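Local coordinates for aerobactin synthase IucC (Klebsiella pneumoniae, PDB 6CN7), which catalyses, very probably, the ATP-dependent attachment of a second N-acetyl-N-hydroxylysine to its citryl conjugate, the step that yields the siderophore aerobactin, at residues N164-H169 with V222-W227; F250-L255 with N265-G270; Q258-L263 with L276-Y281. The protein carries 5 engineered substitutions. All coordinates share one frame; numbering follows the deposited sequence.

Contact 1 of 3, residues N164-H169 with V222-W227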
ATOM      1  N   ASN A 164       2.046 -18.877   3.231  1.00 42.44           N
ATOM      2  CA  ASN A 164       2.795 -18.530   2.035  1.00 42.16           C
ATOM      3  C   ASN A 164       4.174 -17.996   2.408  1.00 46.65           C
ATOM      4  O   ASN A 164       4.401 -17.504   3.516  1.00 47.30           O
ATOM      5  CB  ASN A 164       2.038 -17.493   1.207  1.00 44.68           C
ATOM      6  CG  ASN A 164       0.877 -18.096   0.441  1.00 48.79           C
ATOM      7  OD1 ASN A 164       0.984 -19.191  -0.112  1.00 52.92           O
ATOM      8  ND2 ASN A 164      -0.243 -17.386   0.407  1.00 45.45           N
ATOM      9  N   THR A 165       5.100 -18.102   1.464  1.00 50.55           N
ATOM     10  CA  THR A 165       6.479 -17.691   1.672  1.00 49.02           C
ATOM     11  C   THR A 165       6.802 -16.476   0.812  1.00 48.32           C
ATOM     12  O   THR A 165       6.067 -16.120  -0.112  1.00 49.35           O
ATOM     13  CB  THR A 165       7.443 -18.836   1.353  1.00 52.59           C
ATOM     14  OG1 THR A 165       7.315 -19.205  -0.027  1.00 57.83           O
ATOM     15  CG2 THR A 165       7.152 -20.041   2.228  1.00 52.95           C
ATOM     16  N   PHE A 166       7.928 -15.838   1.123  1.00 48.87           N
ATOM     17  CA  PHE A 166       8.327 -14.641   0.399  1.00 49.40           C
ATOM     18  C   PHE A 166       9.791 -14.345   0.682  1.00 53.82           C
ATOM     19  O   PHE A 166      10.349 -14.768   1.699  1.00 53.72           O
ATOM     20  CB  PHE A 166       7.450 -13.440   0.774  1.00 49.13           C
ATOM     21  CG  PHE A 166       7.346 -13.197   2.259  1.00 50.41           C
ATOM     22  CD1 PHE A 166       6.379 -13.842   3.014  1.00 47.98           C
ATOM     23  CD2 PHE A 166       8.212 -12.322   2.896  1.00 55.00           C
ATOM     24  CE1 PHE A 166       6.278 -13.617   4.376  1.00 48.99           C
ATOM     25  CE2 PHE A 166       8.115 -12.095   4.258  1.00 54.28           C
ATOM     26  CZ  PHE A 166       7.147 -12.743   4.997  1.00 49.89           C
ATOM     27  N   ARG A 167      10.406 -13.620  -0.245  1.00 57.17           N
ATOM     28  CA  ARG A 167      11.761 -13.125  -0.072  1.00 56.22           C
ATOM     29  C   ARG A 167      11.745 -11.803   0.684  1.00 55.37           C
ATOM     30  O   ARG A 167      10.731 -11.102   0.745  1.00 54.68           O
ATOM     31  CB  ARG A 167      12.447 -12.930  -1.426  1.00 60.10           C
ATOM     32  CG  ARG A 167      12.862 -14.213  -2.114  1.00 65.02           C
ATOM     33  CD  ARG A 167      13.631 -13.914  -3.389  1.00 71.99           C
ATOM     34  NE  ARG A 167      14.053 -15.129  -4.081  1.00 80.37           N
ATOM     35  CZ  ARG A 167      14.658 -15.141  -5.265  1.00 85.24           C
ATOM     36  NH1 ARG A 167      14.913 -14.004  -5.899  1.00 85.66           N
ATOM     37  NH2 ARG A 167      15.007 -16.295  -5.817  1.00 89.24           N
ATOM     38  N   LEU A 168      12.892 -11.466   1.260  1.00 54.71           N
ATOM     39  CA  LEU A 168      13.065 -10.189   1.928  1.00 52.25           C
ATOM     40  C   LEU A 168      13.647  -9.161   0.968  1.00 53.13           C
ATOM     41  O   LEU A 168      14.371  -9.495   0.025  1.00 56.11           O
ATOM     42  CB  LEU A 168      13.984 -10.333   3.140  1.00 55.46           C
ATOM     43  CG  LEU A 168      13.519 -11.323   4.206  1.00 52.59           C
ATOM     44  CD1 LEU A 168      14.558 -11.425   5.312  1.00 49.39           C
ATOM     45  CD2 LEU A 168      12.160 -10.924   4.766  1.00 50.75           C
ATOM     46  N   HIS A 169      13.313  -7.900   1.217  1.00 49.23           N
ATOM     47  CA  HIS A 169      13.920  -6.781   0.519  1.00 51.47           C
ATOM     48  C   HIS A 169      15.178  -6.351   1.266  1.00 53.66           C
ATOM     49  O   HIS A 169      15.251  -6.444   2.495  1.00 54.22           O
ATOM     50  CB  HIS A 169      12.932  -5.621   0.416  1.00 49.52           C
ATOM     51  CG  HIS A 169      13.331  -4.566  -0.566  1.00 54.33           C
ATOM     52  ND1 HIS A 169      13.072  -4.671  -1.916  1.00 55.88           N
ATOM     53  CD2 HIS A 169      13.960  -3.381  -0.395  1.00 58.03           C
ATOM     54  CE1 HIS A 169      13.528  -3.597  -2.534  1.00 57.13           C
ATOM     55  NE2 HIS A 169      14.071  -2.798  -1.633  1.00 58.13           N
ATOM     56  N   VAL A 222      14.582  -6.028   4.961  1.00 53.27           N
ATOM     57  CA  VAL A 222      13.314  -5.346   5.187  1.00 50.24           C
ATOM     58  C   VAL A 222      12.184  -6.271   4.767  1.00 49.11           C
ATOM     59  O   VAL A 222      12.249  -6.894   3.701  1.00 51.77           O
ATOM     60  CB  VAL A 222      13.232  -4.016   4.410  1.00 50.27           C
ATOM     61  CG1 VAL A 222      11.869  -3.365   4.598  1.00 51.15           C
ATOM     62  CG2 VAL A 222      14.342  -3.068   4.845  1.00 47.30           C
ATOM     63  N   HIS A 223      11.156  -6.362   5.599  1.00 47.81           N
ATOM     64  CA  HIS A 223       9.961  -7.107   5.233  1.00 46.97           C
ATOM     65  C   HIS A 223       9.360  -6.495   3.969  1.00 45.66           C
ATOM     66  O   HIS A 223       9.222  -5.267   3.890  1.00 47.29           O
ATOM     67  CB  HIS A 223       8.951  -7.069   6.381  1.00 43.09           C
ATOM     68  CG  HIS A 223       7.828  -8.050   6.243  1.00 45.29           C
ATOM     69  ND1 HIS A 223       6.835  -7.921   5.297  1.00 46.86           N
ATOM     70  CD2 HIS A 223       7.530  -9.165   6.952  1.00 44.63           C
ATOM     71  CE1 HIS A 223       5.980  -8.921   5.420  1.00 45.29           C
ATOM     72  NE2 HIS A 223       6.378  -9.689   6.418  1.00 44.00           N
ATOM     73  N   PRO A 224       9.002  -7.299   2.962  1.00 44.08           N
ATOM     74  CA  PRO A 224       8.506  -6.698   1.710  1.00 45.43           C
ATOM     75  C   PRO A 224       7.291  -5.801   1.904  1.00 45.30           C
ATOM     76  O   PRO A 224       7.163  -4.783   1.212  1.00 41.66           O
ATOM     77  CB  PRO A 224       8.188  -7.920   0.834  1.00 43.41           C
ATOM     78  CG  PRO A 224       8.097  -9.072   1.775  1.00 44.17           C
ATOM     79  CD  PRO A 224       9.027  -8.768   2.900  1.00 40.82           C
ATOM     80  N   TRP A 225       6.390  -6.148   2.825  1.00 43.25           N
ATOM     81  CA  TRP A 225       5.267  -5.263   3.116  1.00 47.23           C
ATOM     82  C   TRP A 225       5.754  -3.936   3.679  1.00 50.86           C
ATOM     83  O   TRP A 225       5.274  -2.869   3.280  1.00 48.29           O
ATOM     84  CB  TRP A 225       4.297  -5.929   4.092  1.00 43.22           C
ATOM     85  CG  TRP A 225       3.034  -5.140   4.285  1.00 45.22           C
ATOM     86  CD1 TRP A 225       1.855  -5.302   3.615  1.00 45.19           C
ATOM     87  CD2 TRP A 225       2.829  -4.057   5.199  1.00 45.16           C
ATOM     88  NE1 TRP A 225       0.930  -4.391   4.056  1.00 46.75           N
ATOM     89  CE2 TRP A 225       1.502  -3.613   5.029  1.00 46.23           C
ATOM     90  CE3 TRP A 225       3.638  -3.417   6.144  1.00 45.57           C
ATOM     91  CZ2 TRP A 225       0.965  -2.558   5.771  1.00 43.36           C
ATOM     92  CZ3 TRP A 225       3.103  -2.375   6.878  1.00 49.16           C
ATOM     93  CH2 TRP A 225       1.779  -1.957   6.687  1.00 49.65           C
ATOM     94  N   GLN A 226       6.714  -3.985   4.606  1.00 51.25           N
ATOM     95  CA  GLN A 226       7.278  -2.759   5.160  1.00 49.66           C
ATOM     96  C   GLN A 226       7.896  -1.898   4.065  1.00 42.50           C
ATOM     97  O   GLN A 226       7.700  -0.677   4.042  1.00 43.12           O
ATOM     98  CB  GLN A 226       8.318  -3.106   6.227  1.00 49.50           C
ATOM     99  CG  GLN A 226       8.872  -1.911   6.993  1.00 48.23           C
ATOM    100  CD  GLN A 226       7.902  -1.363   8.019  1.00 47.37           C
ATOM    101  OE1 GLN A 226       6.740  -1.763   8.070  1.00 45.86           O
ATOM    102  NE2 GLN A 226       8.380  -0.443   8.850  1.00 49.52           N
ATOM    103  N   TRP A 227       8.650  -2.513   3.150  1.00 43.01           N
ATOM    104  CA  TRP A 227       9.223  -1.755   2.042  1.00 46.19           C
ATOM    105  C   TRP A 227       8.135  -1.218   1.123  1.00 45.22           C
ATOM    106  O   TRP A 227       8.176  -0.054   0.707  1.00 47.40           O
ATOM    107  CB  TRP A 227      10.190  -2.624   1.242  1.00 49.35           C
ATOM    108  CG  TRP A 227      10.556  -2.005  -0.073  1.00 52.45           C
ATOM    109  CD1 TRP A 227      10.121  -2.386  -1.310  1.00 53.01           C
ATOM    110  CD2 TRP A 227      11.416  -0.881  -0.279  1.00 56.89           C
ATOM    111  NE1 TRP A 227      10.664  -1.571  -2.275  1.00 56.82           N
ATOM    112  CE2 TRP A 227      11.463  -0.640  -1.667  1.00 57.50           C
ATOM    113  CE3 TRP A 227      12.153  -0.057   0.575  1.00 59.02           C
ATOM    114  CZ2 TRP A 227      12.221   0.391  -2.219  1.00 57.47           C
ATOM    115  CZ3 TRP A 227      12.904   0.965   0.027  1.00 60.27           C
ATOM    116  CH2 TRP A 227      12.933   1.180  -1.357  1.00 59.34           C
TER
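H169 lies flat over the indole of W227 where strand 165-174 meets the start of helix 224-234. This is a strand-to-helix junction in the antiparallel sheet of the IucA/IucC family region: the strand pairing of H169 with V222 runs straight into an N-capped helix. The imidazole and the five-membered ring of W227 form a face-to-face stack, with centroids 3.6 Å apart and planes at 12°. H169 NE2 sits above the shared bond of the indole, 3.4 Å from W227 CE2. H169 NE2 also hydrogen-bonds to S246 OG, and W227 NE1 to E153 of the second subunit. One side of the stack is thus tied to strand 244-250 and the other to the second subunit. H169 and V222 form an antiparallel hydrogen-bonded pair, which joins the ends of strands 165-174 and 217-222 beside the stack. F166 points its ring at the helix start. Its CG lies between the backbone N and the carbonyl carbon (chi1 52°). This directs CD2 at the ring of P224, 3.4 Å from P224 CG. The same ring meets H223 obliquely, planes at 50°, with F166 CZ 3.5 Å from H223 NE2. Y158 packs edge-to-face against both F166 and H223. In the capping bond W225 N donates to H223 ND1 at 3.1 Å, in the imidazole plane.

Contact 2 of 3, residues F250-L255 with N265-G270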
ATOM      1  N   PHE A 250      16.369 -10.517  -2.387  1.00 62.96           N
ATOM      2  CA  PHE A 250      17.382 -11.548  -2.548  1.00 60.18           C
ATOM      3  C   PHE A 250      17.172 -12.628  -1.498  1.00 55.00           C
ATOM      4  O   PHE A 250      16.595 -12.385  -0.435  1.00 52.65           O
ATOM      5  CB  PHE A 250      18.808 -10.999  -2.400  1.00 66.74           C
ATOM      6  CG  PHE A 250      19.176  -9.949  -3.406  1.00 71.58           C
ATOM      7  CD1 PHE A 250      19.617 -10.303  -4.670  1.00 75.36           C
ATOM      8  CD2 PHE A 250      19.109  -8.607  -3.078  1.00 72.84           C
ATOM      9  CE1 PHE A 250      19.969  -9.335  -5.592  1.00 77.16           C
ATOM     10  CE2 PHE A 250      19.459  -7.636  -3.994  1.00 74.37           C
ATOM     11  CZ  PHE A 250      19.890  -8.000  -5.254  1.00 75.99           C
ATOM     12  N   GLY A 251      17.657 -13.822  -1.808  1.00 57.25           N
ATOM     13  CA  GLY A 251      17.884 -14.837  -0.804  1.00 51.19           C
ATOM     14  C   GLY A 251      16.749 -15.829  -0.658  1.00 52.27           C
ATOM     15  O   GLY A 251      15.936 -16.055  -1.558  1.00 54.69           O
ATOM     16  N   ASP A 252      16.700 -16.428   0.528  1.00 51.81           N
ATOM     17  CA  ASP A 252      15.804 -17.533   0.815  1.00 56.79           C
ATOM     18  C   ASP A 252      14.369 -17.047   0.990  1.00 59.65           C
ATOM     19  O   ASP A 252      14.089 -15.851   1.096  1.00 57.30           O
ATOM     20  CB  ASP A 252      16.261 -18.268   2.075  1.00 61.92           C
ATOM     21  CG  ASP A 252      17.589 -18.971   1.885  1.00 66.12           C
ATOM     22  OD1 ASP A 252      17.930 -19.292   0.727  1.00 67.32           O
ATOM     23  OD2 ASP A 252      18.294 -19.196   2.890  1.00 65.03           O
ATOM     24  N   LEU A 253      13.453 -18.012   1.025  1.00 58.76           N
ATOM     25  CA  LEU A 253      12.039 -17.751   1.241  1.00 54.33           C
ATOM     26  C   LEU A 253      11.716 -17.873   2.722  1.00 49.28           C
ATOM     27  O   LEU A 253      12.178 -18.800   3.396  1.00 49.35           O
ATOM     28  CB  LEU A 253      11.190 -18.733   0.432  1.00 55.79           C
ATOM     29  CG  LEU A 253      11.299 -18.639  -1.091  1.00 59.05           C
ATOM     30  CD1 LEU A 253      10.531 -19.775  -1.755  1.00 55.73           C
ATOM     31  CD2 LEU A 253      10.785 -17.294  -1.582  1.00 60.28           C
ATOM     32  N   TRP A 254      10.918 -16.937   3.226  1.00 50.54           N
ATOM     33  CA  TRP A 254      10.618 -16.856   4.646  1.00 49.71           C
ATOM     34  C   TRP A 254       9.131 -17.081   4.886  1.00 49.49           C
ATOM     35  O   TRP A 254       8.295 -16.816   4.018  1.00 47.41           O
ATOM     36  CB  TRP A 254      11.043 -15.499   5.219  1.00 51.48           C
ATOM     37  CG  TRP A 254      12.531 -15.321   5.241  1.00 51.56           C
ATOM     38  CD1 TRP A 254      13.314 -14.857   4.226  1.00 52.24           C
ATOM     39  CD2 TRP A 254      13.417 -15.615   6.328  1.00 49.71           C
ATOM     40  NE1 TRP A 254      14.630 -14.838   4.614  1.00 54.52           N
ATOM     41  CE2 TRP A 254      14.720 -15.300   5.901  1.00 51.58           C
ATOM     42  CE3 TRP A 254      13.232 -16.112   7.621  1.00 51.17           C
ATOM     43  CZ2 TRP A 254      15.834 -15.465   6.719  1.00 49.54           C
ATOM     44  CZ3 TRP A 254      14.338 -16.277   8.432  1.00 50.85           C
ATOM     45  CH2 TRP A 254      15.623 -15.952   7.978  1.00 50.40           C
ATOM     46  N   LEU A 255       8.813 -17.559   6.086  1.00 50.83           N
ATOM     47  CA  LEU A 255       7.461 -17.942   6.463  1.00 47.11           C
ATOM     48  C   LEU A 255       7.109 -17.241   7.766  1.00 45.64           C
ATOM     49  O   LEU A 255       7.913 -17.231   8.703  1.00 47.86           O
ATOM     50  CB  LEU A 255       7.357 -19.461   6.616  1.00 51.95           C
ATOM     51  CG  LEU A 255       6.045 -20.057   7.118  1.00 56.01           C
ATOM     52  CD1 LEU A 255       4.960 -19.920   6.067  1.00 60.08           C
ATOM     53  CD2 LEU A 255       6.258 -21.511   7.495  1.00 57.50           C
ATOM     54  N   ASN A 265      12.800 -19.443   8.366  1.00 52.67           N
ATOM     55  CA  ASN A 265      13.379 -19.720   7.058  1.00 53.68           C
ATOM     56  C   ASN A 265      12.832 -21.043   6.538  1.00 55.58           C
ATOM     57  O   ASN A 265      13.040 -22.094   7.156  1.00 55.78           O
ATOM     58  CB  ASN A 265      14.903 -19.762   7.146  1.00 54.38           C
ATOM     59  CG  ASN A 265      15.568 -19.755   5.783  1.00 57.63           C
ATOM     60  OD1 ASN A 265      15.077 -20.369   4.836  1.00 60.04           O
ATOM     61  ND2 ASN A 265      16.687 -19.052   5.675  1.00 56.97           N
ATOM     62  N   ALA A 266      12.131 -20.995   5.404  1.00 55.57           N
ATOM     63  CA  ALA A 266      11.534 -22.188   4.822  1.00 58.08           C
ATOM     64  C   ALA A 266      12.428 -22.864   3.793  1.00 63.54           C
ATOM     65  O   ALA A 266      12.202 -24.037   3.476  1.00 69.95           O
ATOM     66  CB  ALA A 266      10.192 -21.841   4.169  1.00 53.46           C
ATOM     67  N   SER A 267      13.431 -22.160   3.268  1.00 64.31           N
ATOM     68  CA  SER A 267      14.315 -22.746   2.266  1.00 66.20           C
ATOM     69  C   SER A 267      15.425 -23.571   2.906  1.00 68.18           C
ATOM     70  O   SER A 267      15.754 -24.657   2.415  1.00 70.32           O
ATOM     71  CB  SER A 267      14.921 -21.644   1.394  1.00 65.41           C
ATOM     72  OG  SER A 267      13.920 -20.881   0.747  1.00 65.62           O
ATOM     73  N   ARG A 268      16.010 -23.078   3.996  1.00 66.43           N
ATOM     74  CA  ARG A 268      17.152 -23.728   4.630  1.00 66.43           C
ATOM     75  C   ARG A 268      17.014 -23.595   6.140  1.00 69.71           C
ATOM     76  O   ARG A 268      16.990 -22.479   6.666  1.00 70.67           O
ATOM     77  CB  ARG A 268      18.467 -23.109   4.148  1.00 66.53           C
ATOM     78  CG  ARG A 268      18.638 -23.113   2.632  1.00 66.33           C
ATOM     79  CD  ARG A 268      19.981 -22.523   2.239  1.00 68.34           C
ATOM     80  NE  ARG A 268      20.161 -21.178   2.781  1.00 71.75           N
ATOM     81  CZ  ARG A 268      21.332 -20.637   3.090  1.00 74.79           C
ATOM     82  NH1 ARG A 268      22.460 -21.325   2.928  1.00 78.56           N
ATOM     83  NH2 ARG A 268      21.381 -19.404   3.577  1.00 73.08           N
ATOM     84  N   GLN A 269      16.925 -24.730   6.833  1.00 73.97           N
ATOM     85  CA  GLN A 269      16.688 -24.748   8.278  1.00 76.29           C
ATOM     86  C   GLN A 269      18.006 -24.448   8.985  1.00 82.02           C
ATOM     87  O   GLN A 269      18.811 -25.341   9.254  1.00 83.11           O
ATOM     88  CB  GLN A 269      16.109 -26.089   8.708  1.00 75.61           C
ATOM     89  N   GLY A 270      18.227 -23.171   9.310  1.00 83.43           N
ATOM     90  CA  GLY A 270      19.539 -22.719   9.744  1.00 81.16           C
ATOM     91  C   GLY A 270      19.715 -22.363  11.208  1.00 79.46           C
ATOM     92  O   GLY A 270      20.831 -22.051  11.630  1.00 82.45           O
TER
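W254 lays the six-membered ring of its indole against N265. N265 CB stands over that ring face in a CH-pi contact, 4.0 Å from the centroid. The backbone of N265 covers the rim, with W254 CE3 3.4 Å from N265 N. The ring and amide planes are 43° apart, so the amide does not stack on the indole. Instead it reaches past it to D252. N265 CG lies anti to the backbone N (chi1 -168°), and this extends ND2 to D252 OD2, 3.2 Å away in a nearly straight bond. That bond uses the anti side of the carboxylate oxygen. R268 takes the syn side: its NE donates to D252 OD2 at 2.7 Å in a salt bridge. The carboxylate oxygen lies near the guanidinium plane, although the two groups are turned 62° against each other. R268 NH2 adds a weak bond to the same oxygen and a further one to A193 O. W254 and N265 are an antiparallel non-hydrogen-bonded pair, at the end of the pairing between strands 252-256 and 262-265. Beyond it the chain leaves the sheet through an Asx turn. N265 OD1 accepts from S267 N nearly along its C=O axis, and from R268 N above the carbonyl plane. The turn brings S267 OG to L253 N, which donates to it at 2.9 Å. A266 N donates to L253 O at 3.0 Å, so both backbone polar atoms of L253 are bound by the turn. The methyl of A266 rests near L255 CB, 4.4 Å away.

Contact 3 of 3, residues Q258-L263 with L276-Y281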
ATOM      1  N   GLN A 258       3.109 -16.885  14.143  1.00 43.67           N
ATOM      2  CA  GLN A 258       1.926 -16.265  14.731  1.00 46.24           C
ATOM      3  C   GLN A 258       2.179 -14.806  15.086  1.00 47.25           C
ATOM      4  O   GLN A 258       1.270 -13.976  14.977  1.00 48.40           O
ATOM      5  CB  GLN A 258       1.487 -17.046  15.970  1.00 47.50           C
ATOM      6  CG  GLN A 258       0.865 -18.405  15.667  1.00 48.91           C
ATOM      7  CD  GLN A 258      -0.490 -18.298  14.992  1.00 51.43           C
ATOM      8  OE1 GLN A 258      -0.745 -18.949  13.981  1.00 56.57           O
ATOM      9  NE2 GLN A 258      -1.374 -17.482  15.560  1.00 48.75           N
ATOM     10  N   SER A 259       3.400 -14.472  15.510  1.00 44.42           N
ATOM     11  CA  SER A 259       3.733 -13.095  15.853  1.00 48.89           C
ATOM     12  C   SER A 259       3.829 -12.193  14.630  1.00 52.74           C
ATOM     13  O   SER A 259       3.899 -10.970  14.792  1.00 56.18           O
ATOM     14  CB  SER A 259       5.055 -13.048  16.623  1.00 53.43           C
ATOM     15  OG  SER A 259       6.142 -13.432  15.798  1.00 58.95           O
ATOM     16  N   LEU A 260       3.861 -12.761  13.425  1.00 52.50           N
ATOM     17  CA  LEU A 260       3.774 -12.002  12.182  1.00 48.99           C
ATOM     18  C   LEU A 260       5.064 -11.247  11.861  1.00 46.83           C
ATOM     19  O   LEU A 260       5.487 -11.210  10.701  1.00 44.04           O
ATOM     20  CB  LEU A 260       2.589 -11.032  12.241  1.00 50.95           C
ATOM     21  CG  LEU A 260       2.193 -10.353  10.929  1.00 56.11           C
ATOM     22  CD1 LEU A 260       1.836 -11.371   9.856  1.00 56.93           C
ATOM     23  CD2 LEU A 260       1.025  -9.411  11.169  1.00 58.77           C
ATOM     24  N   ARG A 261       5.693 -10.636  12.867  1.00 46.84           N
ATOM     25  CA  ARG A 261       6.954  -9.935  12.647  1.00 43.83           C
ATOM     26  C   ARG A 261       8.154 -10.871  12.651  1.00 44.83           C
ATOM     27  O   ARG A 261       9.186 -10.533  12.061  1.00 45.63           O
ATOM     28  CB  ARG A 261       7.159  -8.858  13.712  1.00 49.09           C
ATOM     29  CG  ARG A 261       6.280  -7.623  13.552  1.00 54.82           C
ATOM     30  CD  ARG A 261       6.594  -6.603  14.633  1.00 58.25           C
ATOM     31  NE  ARG A 261       7.995  -6.190  14.590  1.00 66.02           N
ATOM     32  CZ  ARG A 261       8.630  -5.571  15.580  1.00 69.13           C
ATOM     33  NH1 ARG A 261       7.998  -5.288  16.712  1.00 70.31           N
ATOM     34  NH2 ARG A 261       9.907  -5.236  15.441  1.00 67.32           N
ATOM     35  N   THR A 262       8.049 -12.027  13.298  1.00 44.65           N
ATOM     36  CA  THR A 262       9.136 -12.994  13.357  1.00 49.08           C
ATOM     37  C   THR A 262       8.912 -14.062  12.294  1.00 48.49           C
ATOM     38  O   THR A 262       7.832 -14.657  12.225  1.00 47.68           O
ATOM     39  CB  THR A 262       9.231 -13.630  14.746  1.00 51.49           C
ATOM     40  OG1 THR A 262       9.349 -12.600  15.735  1.00 52.48           O
ATOM     41  CG2 THR A 262      10.443 -14.549  14.835  1.00 50.68           C
ATOM     42  N   LEU A 263       9.934 -14.304  11.476  1.00 48.97           N
ATOM     43  CA  LEU A 263       9.823 -15.186  10.325  1.00 45.95           C
ATOM     44  C   LEU A 263      10.736 -16.395  10.484  1.00 49.83           C
ATOM     45  O   LEU A 263      11.825 -16.305  11.060  1.00 48.70           O
ATOM     46  CB  LEU A 263      10.185 -14.447   9.031  1.00 46.93           C
ATOM     47  CG  LEU A 263       9.592 -13.051   8.843  1.00 46.54           C
ATOM     48  CD1 LEU A 263      10.150 -12.423   7.577  1.00 43.91           C
ATOM     49  CD2 LEU A 263       8.074 -13.102   8.797  1.00 48.38           C
ATOM     50  N   LEU A 276      11.407  -8.565  11.945  1.00 44.43           N
ATOM     51  CA  LEU A 276      11.512  -7.333  11.184  1.00 41.88           C
ATOM     52  C   LEU A 276      10.402  -6.367  11.583  1.00 42.23           C
ATOM     53  O   LEU A 276       9.350  -6.797  12.065  1.00 45.58           O
ATOM     54  CB  LEU A 276      11.429  -7.620   9.679  1.00 42.95           C
ATOM     55  CG  LEU A 276      12.572  -8.493   9.149  1.00 48.61           C
ATOM     56  CD1 LEU A 276      12.254  -9.071   7.777  1.00 50.27           C
ATOM     57  CD2 LEU A 276      13.866  -7.695   9.101  1.00 51.91           C
ATOM     58  N   PRO A 277      10.602  -5.061  11.406  1.00 43.18           N
ATOM     59  CA  PRO A 277       9.543  -4.108  11.763  1.00 45.22           C
ATOM     60  C   PRO A 277       8.358  -4.177  10.808  1.00 48.18           C
ATOM     61  O   PRO A 277       8.518  -4.309   9.592  1.00 46.87           O
ATOM     62  CB  PRO A 277      10.241  -2.745  11.676  1.00 47.65           C
ATOM     63  CG  PRO A 277      11.701  -3.040  11.680  1.00 48.29           C
ATOM     64  CD  PRO A 277      11.855  -4.375  11.043  1.00 47.06           C
ATOM     65  N   LEU A 278       7.160  -4.085  11.383  1.00 47.41           N
ATOM     66  CA  LEU A 278       5.920  -3.920  10.626  1.00 41.85           C
ATOM     67  C   LEU A 278       5.174  -2.754  11.266  1.00 43.93           C
ATOM     68  O   LEU A 278       4.587  -2.900  12.342  1.00 45.01           O
ATOM     69  CB  LEU A 278       5.079  -5.195  10.632  1.00 40.26           C
ATOM     70  CG  LEU A 278       5.588  -6.387   9.813  1.00 46.86           C
ATOM     71  CD1 LEU A 278       4.696  -7.604  10.031  1.00 46.47           C
ATOM     72  CD2 LEU A 278       5.660  -6.045   8.334  1.00 47.73           C
ATOM     73  N   THR A 279       5.203  -1.597  10.610  1.00 46.54           N
ATOM     74  CA  THR A 279       4.602  -0.378  11.149  1.00 51.01           C
ATOM     75  C   THR A 279       3.128  -0.366  10.764  1.00 53.73           C
ATOM     76  O   THR A 279       2.766   0.060   9.666  1.00 52.85           O
ATOM     77  CB  THR A 279       5.326   0.854  10.621  1.00 49.93           C
ATOM     78  OG1 THR A 279       6.727   0.729  10.880  1.00 49.47           O
ATOM     79  CG2 THR A 279       4.803   2.115  11.294  1.00 51.80           C
ATOM     80  N   ILE A 280       2.274  -0.820  11.675  1.00 58.78           N
ATOM     81  CA  ILE A 280       0.848  -0.969  11.421  1.00 64.34           C
ATOM     82  C   ILE A 280       0.034   0.080  12.173  1.00 71.76           C
ATOM     83  O   ILE A 280      -0.758   0.809  11.576  1.00 75.43           O
ATOM     84  CB  ILE A 280       0.382  -2.401  11.771  1.00 63.02           C
ATOM     85  CG1 ILE A 280       1.013  -3.398  10.795  1.00 61.39           C
ATOM     86  CG2 ILE A 280      -1.133  -2.512  11.727  1.00 66.72           C
ATOM     87  CD1 ILE A 280       0.810  -4.846  11.171  1.00 59.93           C
ATOM     88  N   TYR A 281       0.216   0.164  13.488  1.00 76.87           N
ATOM     89  CA  TYR A 281      -0.476   1.165  14.299  1.00 78.03           C
ATOM     90  C   TYR A 281       0.489   2.266  14.728  1.00 78.27           C
ATOM     91  O   TYR A 281       0.614   3.292  14.060  1.00 79.92           O
ATOM     92  CB  TYR A 281      -1.114   0.519  15.531  1.00 78.57           C
ATOM     93  CG  TYR A 281      -2.167  -0.521  15.216  1.00 80.98           C
ATOM     94  CD1 TYR A 281      -3.494  -0.157  15.018  1.00 84.91           C
ATOM     95  CD2 TYR A 281      -1.839  -1.867  15.126  1.00 81.86           C
ATOM     96  CE1 TYR A 281      -4.463  -1.106  14.735  1.00 87.40           C
ATOM     97  CE2 TYR A 281      -2.800  -2.821  14.841  1.00 85.07           C
ATOM     98  CZ  TYR A 281      -4.109  -2.436  14.646  1.00 88.03           C
ATOM     99  OH  TYR A 281      -5.067  -3.384  14.364  1.00 89.53           O
TER
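R261 NE donates to L276 O at 2.9 Å, almost straight at 175°. The acceptor lies in the guanidinium plane. Seen from the carbonyl, the donor stands 39° above the plane and misses the lone pairs. The side chain of R261 bends at its third torsion (chi3 59°), which folds NE back over the chain of L276 and P277. P277 CA lies obliquely to the guanidinium, 3.8 Å from R261 NE. The backbone of R261 makes a second link, since L276 N donates to R261 O at 3.0 Å. Both backbone polar atoms of L276 are thus bound by R261, the N-H by its carbonyl and the C=O by its side chain. These two bonds fasten the two segments to each other just beyond the pairing of strands 262-265 and 272-275.

L260 lies just before R261 in sequence and packs on L278, while L263, two residues after R261, packs on L276. L278 runs past R261 in the opposite direction, with its CD1 3.9 Å from R261 CG. The same methyl meets L260 CG at 3.8 Å, and the L260 and L278 side chains cross at about a right angle. L263 CD1 touches L276 CD1 at 4.0 Å, again with the side chains crossed. L263 reaches on to F166 and L168 of strand 165-174, and L276 packs against L168 and V351. L278 also touches H223, just before helix 224-234. The contact therefore joins the hairpin of strands 262-265 and 272-275 to strands 165-174 and 350-355.

How the contacts relate
All three contacts reach one branched antiparallel sheet. Contact 1 is buried; contacts 2 and 3 are only partly buried. Contacts 1 and 2 meet along neighbouring strands 165-174 and 252-256, where F166 O and W254 N probably hydrogen-bond at 2.7 Å. Contacts 2 and 3 lie towards the two ends of strand 262-265, their centres about 17 Å apart. Contact 3 reaches back to contact 1 through a probable hydrogen bond of Q226 NE2 with T279 OG1. The chemistry follows the setting. Aromatic rings dominate the buried contact 1, a salt bridge and side-chain amide hydrogen bonds the more open turn of contact 2, and an arginine-to-backbone bond with leucines contact 3.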